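Local coordinates for sulfur oxidation protein soxB (Thermus thermophilus, PDB 2WDD) that probably hydrolyses the sulfur-sulfur bond of a cysteine S-thiosulfonate in the sulfur oxidation pathway, using a two-manganese centre, at residues G130-T135 with H163-L168; A255-L260 with G322-L327. All blocks are in the same frame, centred on the assembly; numbering follows the deposited sequence.

How the contacts relate
Both contacts are built on the two-sheet core expected of a metallophosphatase-like domain, contact 1 in loops at strand ends and contact 2 between strands of the two sheets, and they lie in series along the chain. Contact 1 joins the loops that follow strands 124-129 and 159-160, neighbours in one mixed sheet. Contact 2 brings strand 323-333, at the far border of that same sheet, against strand 257-262 of the second sheet. Their centres are about 28 Å apart and their nearest atoms about 8 Å, without touching. Contact 1 builds part of the manganese site. Contact 2 lies away from it, at the start of strand 257-262, which leads directly to the manganese ligand His263.

Contact 1. Residues G130-T135 with H163-L168; sequences GGDTWT and HWEWTL. With MN (manganese (II) ion), chain H; MN (manganese (II) ion), chain G.
Glu165 reaches back into the loop of Asp132, Thr133 and Trp134, joining two metal-binding loops that recall the GD and GNHE signature blocks of metallophosphatases. Its chain bends at chi2 (68°), bringing the carboxylate under a row of backbone N-H groups. OE2 takes Thr133 N at 2.7 Å on its syn side and Trp134 N on its anti side, the latter out of the carboxylate plane. OE1 receives Asp132 N through its syn lone pair and His163 N nearly end-on. Four N-H groups thus grip one buried carboxylate, consistent with its remaining ionised.

Asp132 divides its oxygens. OD1 accepts Trp164 N in a short, nearly straight bond (2.7 Å, 168°) and lies at the edge of the indole, 3.1 Å from Trp164 CD1. OD2 bridges the two manganese ions. One also binds His163 ND1 at 2.2 Å, its protein ligands completed by His263 and His286; the other is held by Asp36, His38 and His288, and water 1 spans the pair. Trp164 CD1 lies over one face of the His163 imidazole, toward its rim, and His226 holds the imidazole NE2.

Thr135 is still tightly placed, its OG1 3.2 Å from Trp164 CB and its CG2 close to Trp164 O. Slacker, apolar packing begins at Leu168, partly exposed at the end of the 3-10 turn, whose CG lies 3.9 Å from Thr135 CG2. The Trp134 ring, backed by helices 146-155 and 170-179, flanks this end, Leu168 CD1 4.0 Å from its CE3; Glu165 CG rests over one of its faces, toward the rim, 3.4 Å from CE3.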
ATOM      1  N   GLY A 130       3.783  -8.288  -6.152  1.00  9.45           N
ATOM      2  CA  GLY A 130       2.970  -8.591  -4.990  1.00  9.38           C
ATOM      3  C   GLY A 130       1.526  -8.113  -4.985  1.00 12.51           C
ATOM      4  O   GLY A 130       0.834  -8.315  -3.987  1.00 12.00           O
ATOM      5  N   GLY A 131       1.046  -7.529  -6.081  1.00 10.35           N
ATOM      6  CA  GLY A 131      -0.352  -7.113  -6.144  1.00  9.91           C
ATOM      7  C   GLY A 131      -0.585  -5.658  -5.765  1.00 11.75           C
ATOM      8  O   GLY A 131       0.344  -4.946  -5.388  1.00 10.43           O
ATOM      9  N   ASP A 132      -1.840  -5.222  -5.853  1.00  9.17           N
ATOM     10  CA  ASP A 132      -2.203  -3.805  -5.697  1.00  8.42           C
ATOM     11  C   ASP A 132      -1.436  -3.061  -6.770  1.00 11.66           C
ATOM     12  O   ASP A 132      -0.800  -2.039  -6.518  1.00 12.12           O
ATOM     13  CB  ASP A 132      -1.874  -3.252  -4.312  1.00 10.01           C
ATOM     14  CG  ASP A 132      -2.972  -3.529  -3.308  1.00 10.01           C
ATOM     15  OD1 ASP A 132      -3.983  -4.152  -3.690  1.00 10.66           O
ATOM     16  OD2 ASP A 132      -2.832  -3.123  -2.142  1.00  9.51           O
ATOM     17  N   THR A 133      -1.480  -3.614  -7.977  1.00  9.74           N
ATOM     18  CA  THR A 133      -0.745  -3.068  -9.095  1.00  9.35           C
ATOM     19  C   THR A 133      -1.638  -2.306 -10.069  1.00 10.88           C
ATOM     20  O   THR A 133      -1.270  -1.241 -10.554  1.00  9.70           O
ATOM     21  CB  THR A 133      -0.054  -4.216  -9.865  1.00 14.62           C
ATOM     22  OG1 THR A 133       0.673  -5.035  -8.944  1.00 17.92           O
ATOM     23  CG2 THR A 133       0.883  -3.673 -10.949  1.00 13.34           C
ATOM     24  N   TRP A 134      -2.766  -2.915 -10.411  1.00 10.94           N
ATOM     25  CA  TRP A 134      -3.612  -2.429 -11.496  1.00 10.63           C
ATOM     26  C   TRP A 134      -4.436  -1.184 -11.286  1.00 13.48           C
ATOM     27  O   TRP A 134      -4.978  -0.632 -12.255  1.00 13.02           O
ATOM     28  CB  TRP A 134      -4.588  -3.527 -11.923  1.00  9.68           C
ATOM     29  CG  TRP A 134      -3.961  -4.782 -12.461  1.00 10.72           C
ATOM     30  CD1 TRP A 134      -2.649  -4.980 -12.818  1.00 13.27           C
ATOM     31  CD2 TRP A 134      -4.658  -5.979 -12.802  1.00 10.77           C
ATOM     32  NE1 TRP A 134      -2.487  -6.251 -13.324  1.00 12.94           N
ATOM     33  CE2 TRP A 134      -3.706  -6.883 -13.329  1.00 13.96           C
ATOM     34  CE3 TRP A 134      -5.982  -6.400 -12.661  1.00 11.93           C
ATOM     35  CZ2 TRP A 134      -4.046  -8.183 -13.703  1.00 13.39           C
ATOM     36  CZ3 TRP A 134      -6.325  -7.683 -13.053  1.00 13.44           C
ATOM     37  CH2 TRP A 134      -5.357  -8.558 -13.575  1.00 14.08           C
ATOM     38  N   THR A 135      -4.605  -0.802 -10.025  1.00  9.20           N
ATOM     39  CA  THR A 135      -5.539   0.246  -9.664  1.00  8.68           C
ATOM     40  C   THR A 135      -4.932   1.488  -9.051  1.00 11.92           C
ATOM     41  O   THR A 135      -3.734   1.536  -8.744  1.00 12.13           O
ATOM     42  CB  THR A 135      -6.568  -0.356  -8.675  1.00 11.63           C
ATOM     43  OG1 THR A 135      -5.865  -0.979  -7.585  1.00 10.61           O
ATOM     44  CG2 THR A 135      -7.414  -1.423  -9.373  1.00 12.04           C
ATOM     45  N   HIS A 163      -5.229  -7.883  -4.610  1.00  8.76           N
ATOM     46  CA  HIS A 163      -6.044  -7.261  -3.585  1.00  7.76           C
ATOM     47  C   HIS A 163      -6.953  -6.218  -4.246  1.00 10.21           C
ATOM     48  O   HIS A 163      -8.093  -6.540  -4.626  1.00  9.94           O
ATOM     49  CB  HIS A 163      -5.236  -6.662  -2.440  1.00  7.85           C
ATOM     50  CG  HIS A 163      -6.057  -5.813  -1.514  1.00  9.25           C
ATOM     51  ND1 HIS A 163      -5.494  -4.916  -0.633  1.00 10.14           N
ATOM     52  CD2 HIS A 163      -7.400  -5.686  -1.372  1.00  9.24           C
ATOM     53  CE1 HIS A 163      -6.452  -4.282   0.023  1.00  9.58           C
ATOM     54  NE2 HIS A 163      -7.620  -4.726  -0.412  1.00  9.58           N
ATOM     55  N   TRP A 164      -6.446  -4.995  -4.442  1.00  8.92           N
ATOM     56  CA  TRP A 164      -7.269  -3.929  -5.037  1.00  8.84           C
ATOM     57  C   TRP A 164      -7.694  -4.194  -6.470  1.00 11.43           C
ATOM     58  O   TRP A 164      -8.611  -3.556  -6.971  1.00 10.83           O
ATOM     59  CB  TRP A 164      -6.594  -2.556  -4.926  1.00  8.18           C
ATOM     60  CG  TRP A 164      -6.788  -1.922  -3.577  1.00  8.36           C
ATOM     61  CD1 TRP A 164      -6.032  -2.121  -2.454  1.00 10.87           C
ATOM     62  CD2 TRP A 164      -7.761  -0.938  -3.236  1.00  8.00           C
ATOM     63  NE1 TRP A 164      -6.509  -1.353  -1.415  1.00  9.87           N
ATOM     64  CE2 TRP A 164      -7.573  -0.614  -1.876  1.00 10.90           C
ATOM     65  CE3 TRP A 164      -8.806  -0.327  -3.941  1.00  9.38           C
ATOM     66  CZ2 TRP A 164      -8.403   0.285  -1.202  1.00 10.69           C
ATOM     67  CZ3 TRP A 164      -9.616   0.576  -3.266  1.00 10.69           C
ATOM     68  CH2 TRP A 164      -9.411   0.867  -1.916  1.00 11.08           C
ATOM     69  N   GLU A 165      -7.032  -5.142  -7.124  1.00  8.79           N
ATOM     70  CA  GLU A 165      -7.384  -5.530  -8.483  1.00  9.03           C
ATOM     71  C   GLU A 165      -8.883  -5.812  -8.564  1.00 11.17           C
ATOM     72  O   GLU A 165      -9.550  -5.472  -9.553  1.00 10.04           O
ATOM     73  CB  GLU A 165      -6.652  -6.835  -8.812  1.00 10.15           C
ATOM     74  CG  GLU A 165      -5.219  -6.652  -9.308  1.00 12.17           C
ATOM     75  CD  GLU A 165      -4.239  -6.116  -8.262  1.00 11.02           C
ATOM     76  OE1 GLU A 165      -4.409  -6.404  -7.054  1.00 10.90           O
ATOM     77  OE2 GLU A 165      -3.255  -5.476  -8.695  1.00 12.41           O
ATOM     78  N   TRP A 166      -9.407  -6.448  -7.524  1.00  9.72           N
ATOM     79  CA  TRP A 166     -10.812  -6.825  -7.521  1.00 10.11           C
ATOM     80  C   TRP A 166     -11.807  -5.678  -7.515  1.00 12.07           C
ATOM     81  O   TRP A 166     -12.998  -5.912  -7.716  1.00 11.48           O
ATOM     82  CB  TRP A 166     -11.100  -7.815  -6.404  1.00 10.17           C
ATOM     83  CG  TRP A 166     -10.329  -9.084  -6.625  1.00 11.11           C
ATOM     84  CD1 TRP A 166      -9.114  -9.403  -6.091  1.00 13.76           C
ATOM     85  CD2 TRP A 166     -10.643 -10.124  -7.562  1.00 10.86           C
ATOM     86  NE1 TRP A 166      -8.660 -10.591  -6.620  1.00 12.87           N
ATOM     87  CE2 TRP A 166      -9.583 -11.057  -7.520  1.00 13.66           C
ATOM     88  CE3 TRP A 166     -11.722 -10.366  -8.420  1.00 12.20           C
ATOM     89  CZ2 TRP A 166      -9.585 -12.231  -8.278  1.00 13.02           C
ATOM     90  CZ3 TRP A 166     -11.705 -11.517  -9.197  1.00 13.63           C
ATOM     91  CH2 TRP A 166     -10.650 -12.440  -9.110  1.00 13.89           C
ATOM     92  N   THR A 167     -11.338  -4.451  -7.275  1.00  9.85           N
ATOM     93  CA  THR A 167     -12.250  -3.305  -7.281  1.00  8.97           C
ATOM     94  C   THR A 167     -12.604  -2.912  -8.709  1.00 12.82           C
ATOM     95  O   THR A 167     -13.396  -1.995  -8.929  1.00 12.14           O
ATOM     96  CB  THR A 167     -11.737  -2.113  -6.447  1.00 11.11           C
ATOM     97  OG1 THR A 167     -10.537  -1.592  -7.018  1.00 10.41           O
ATOM     98  CG2 THR A 167     -11.496  -2.533  -5.001  1.00 12.29           C
ATOM     99  N   LEU A 168     -12.037  -3.633  -9.675  1.00 11.29           N
ATOM    100  CA  LEU A 168     -12.388  -3.430 -11.077  1.00 11.02           C
ATOM    101  C   LEU A 168     -13.600  -4.305 -11.389  1.00 15.36           C
ATOM    102  O   LEU A 168     -14.212  -4.165 -12.445  1.00 15.31           O
ATOM    103  CB  LEU A 168     -11.238  -3.827 -12.002  1.00 10.77           C
ATOM    104  CG  LEU A 168      -9.996  -2.935 -11.930  1.00 13.40           C
ATOM    105  CD1 LEU A 168      -8.848  -3.561 -12.695  1.00 13.66           C
ATOM    106  CD2 LEU A 168     -10.292  -1.535 -12.446  1.00 15.28           C
TER
HETATM  107 MN    MN H1581      -3.381  -4.274  -0.288  0.90  7.88          MN
HETATM  108 MN    MN G1580      -1.459  -1.623  -1.295  0.90  8.37          MN
HETATM  109  O   HOH W   1      -2.301  -2.573   0.353  0.75  7.96           O

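Contact 2. Residues A255-L260 with G322-L327; sequences ANAVVL and GGIANL
Ala257 points its methyl at the strand carrying Ile324, and this small group meets the longer branch of the isoleucine: CB lies 4.1 Å from Ile324 CG1. The isoleucine leaves its backbone at an angle to this line, but CG1 is anti to the carbonyl carbon, beside the backbone N (chi1 -65°), which puts that arm on the side of Ala257. The same methyl also rests against the peptide of Gly323, 3.9 Å from its O. Leu319 touches both side chains, as does Asp280, and Leu281 adds to the packing on Ile324.

At the neighbouring step backbone replaces side chain. Asn256 O sits over the Gly322-Gly323 link, 2.9 Å from Gly323 N, yet the angle is too poor for a hydrogen bond. A CA-H...O contact from Gly323 CA, 3.2 Å from Asn256 O, accompanies it, and Arg251 NH1 supplies this oxygen with a hydrogen bond. Gly323 has backbone angles (157/-148) at which a CB would strike the preceding carbonyl.

The Asn256 amide turns to other partners: OD1 accepts Ala211 N from the adjacent strand 210-217, while ND2 donates to Lys321 O in the turn before Gly322. Beyond Ile324 the strand moves away from 255-260, and Ala325 and Asn326 form a classic beta bulge facing Lys318. With no hydrogen bond joining the two segments, this is a close approach where strands of the two sheets begin, at one end of the two-sheet core expected of metallophosphatase-like domains.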
ATOM      1  N   ALA A 255       9.712 -29.594  -5.076  1.00 20.45           N
ATOM      2  CA  ALA A 255      10.261 -28.292  -4.701  1.00 19.73           C
ATOM      3  C   ALA A 255      11.253 -28.430  -3.548  1.00 20.94           C
ATOM      4  O   ALA A 255      10.950 -29.056  -2.541  1.00 19.34           O
ATOM      5  CB  ALA A 255       9.142 -27.317  -4.329  1.00 20.72           C
ATOM      6  N   ASN A 256      12.423 -27.816  -3.692  1.00 17.96           N
ATOM      7  CA  ASN A 256      13.433 -27.833  -2.630  1.00 17.73           C
ATOM      8  C   ASN A 256      13.181 -26.669  -1.679  1.00 20.54           C
ATOM      9  O   ASN A 256      13.411 -26.778  -0.474  1.00 19.12           O
ATOM     10  CB  ASN A 256      14.833 -27.694  -3.222  1.00 18.02           C
ATOM     11  CG  ASN A 256      15.184 -28.844  -4.142  1.00 27.48           C
ATOM     12  OD1 ASN A 256      15.262 -28.680  -5.357  1.00 24.41           O
ATOM     13  ND2 ASN A 256      15.315 -30.031  -3.570  1.00 23.36           N
ATOM     14  N   ALA A 257      12.706 -25.558  -2.239  1.00 16.22           N
ATOM     15  CA  ALA A 257      12.453 -24.350  -1.457  1.00 15.14           C
ATOM     16  C   ALA A 257      11.092 -23.786  -1.810  1.00 16.25           C
ATOM     17  O   ALA A 257      10.616 -23.969  -2.925  1.00 16.61           O
ATOM     18  CB  ALA A 257      13.533 -23.312  -1.716  1.00 15.44           C
ATOM     19  N   VAL A 258      10.476 -23.098  -0.855  1.00 13.29           N
ATOM     20  CA  VAL A 258       9.145 -22.546  -1.063  1.00 11.97           C
ATOM     21  C   VAL A 258       9.098 -21.064  -0.708  1.00 14.33           C
ATOM     22  O   VAL A 258       9.471 -20.672   0.394  1.00 13.70           O
ATOM     23  CB  VAL A 258       8.093 -23.343  -0.259  1.00 14.72           C
ATOM     24  CG1 VAL A 258       6.706 -22.675  -0.348  1.00 13.77           C
ATOM     25  CG2 VAL A 258       8.027 -24.791  -0.752  1.00 14.99           C
ATOM     26  N   VAL A 259       8.645 -20.257  -1.656  1.00 10.71           N
ATOM     27  CA  VAL A 259       8.513 -18.815  -1.467  0.50  9.46           C
ATOM     28  C   VAL A 259       7.028 -18.481  -1.523  1.00 14.09           C
ATOM     29  O   VAL A 259       6.354 -18.872  -2.475  1.00 12.97           O
ATOM     30  CB  VAL A 259       9.250 -18.043  -2.585  0.50 11.85           C
ATOM     31  CG1 VAL A 259       9.092 -16.521  -2.397  0.50 11.81           C
ATOM     32  CG2 VAL A 259      10.721 -18.451  -2.652  0.50 10.96           C
ATOM     33  N   LEU A 260       6.526 -17.749  -0.529  1.00 11.42           N
ATOM     34  CA  LEU A 260       5.128 -17.320  -0.548  1.00 10.21           C
ATOM     35  C   LEU A 260       5.088 -15.862  -1.017  1.00 11.98           C
ATOM     36  O   LEU A 260       5.642 -15.002  -0.356  1.00 10.12           O
ATOM     37  CB  LEU A 260       4.486 -17.422   0.843  1.00  9.92           C
ATOM     38  CG  LEU A 260       3.032 -16.923   0.921  1.00 12.85           C
ATOM     39  CD1 LEU A 260       2.110 -17.874   0.146  1.00 13.07           C
ATOM     40  CD2 LEU A 260       2.574 -16.801   2.357  1.00 12.18           C
ATOM     41  N   GLY A 322      16.751 -29.054   1.052  1.00 18.33           N
ATOM     42  CA  GLY A 322      15.621 -28.843   1.935  1.00 17.87           C
ATOM     43  C   GLY A 322      15.148 -27.417   2.177  1.00 19.84           C
ATOM     44  O   GLY A 322      14.347 -27.194   3.080  1.00 20.27           O
ATOM     45  N   GLY A 323      15.648 -26.447   1.418  1.00 15.36           N
ATOM     46  CA  GLY A 323      15.196 -25.075   1.622  1.00 14.46           C
ATOM     47  C   GLY A 323      16.151 -24.010   1.139  1.00 15.25           C
ATOM     48  O   GLY A 323      16.828 -24.176   0.129  1.00 14.69           O
ATOM     49  N   ILE A 324      16.155 -22.876   1.839  1.00 12.03           N
ATOM     50  CA  ILE A 324      17.043 -21.770   1.508  1.00 11.78           C
ATOM     51  C   ILE A 324      18.207 -21.815   2.494  1.00 16.35           C
ATOM     52  O   ILE A 324      18.007 -21.701   3.710  1.00 17.36           O
ATOM     53  CB  ILE A 324      16.306 -20.398   1.578  1.00 14.34           C
ATOM     54  CG1 ILE A 324      15.215 -20.330   0.506  1.00 14.08           C
ATOM     55  CG2 ILE A 324      17.306 -19.237   1.410  1.00 14.30           C
ATOM     56  CD1 ILE A 324      14.254 -19.136   0.679  1.00 15.46           C
ATOM     57  N   ALA A 325      19.416 -22.038   1.983  1.00 14.14           N
ATOM     58  CA  ALA A 325      20.587 -22.102   2.854  1.00 13.45           C
ATOM     59  C   ALA A 325      20.969 -20.712   3.330  1.00 17.24           C
ATOM     60  O   ALA A 325      21.284 -20.498   4.504  1.00 17.55           O
ATOM     61  CB  ALA A 325      21.765 -22.755   2.113  1.00 13.93           C
ATOM     62  N   ASN A 326      20.941 -19.762   2.408  1.00 13.60           N
ATOM     63  CA  ASN A 326      21.268 -18.393   2.746  1.00 13.44           C
ATOM     64  C   ASN A 326      20.679 -17.467   1.689  1.00 15.20           C
ATOM     65  O   ASN A 326      20.241 -17.914   0.632  1.00 14.63           O
ATOM     66  CB  ASN A 326      22.786 -18.207   2.839  1.00 13.58           C
ATOM     67  CG  ASN A 326      23.187 -17.251   3.949  1.00 27.07           C
ATOM     68  OD1 ASN A 326      22.471 -16.297   4.249  1.00 18.97           O
ATOM     69  ND2 ASN A 326      24.343 -17.499   4.566  1.00 18.70           N
ATOM     70  N   LEU A 327      20.663 -16.175   1.985  1.00 12.60           N
ATOM     71  CA  LEU A 327      20.120 -15.212   1.036  1.00 11.94           C
ATOM     72  C   LEU A 327      20.744 -13.846   1.191  1.00 13.77           C
ATOM     73  O   LEU A 327      21.232 -13.483   2.264  1.00 13.41           O
ATOM     74  CB  LEU A 327      18.599 -15.093   1.197  1.00 11.23           C
ATOM     75  CG  LEU A 327      18.076 -14.298   2.401  1.00 14.26           C
ATOM     76  CD1 LEU A 327      16.538 -14.229   2.331  1.00 14.27           C
ATOM     77  CD2 LEU A 327      18.532 -14.915   3.703  1.00 16.44           C
TER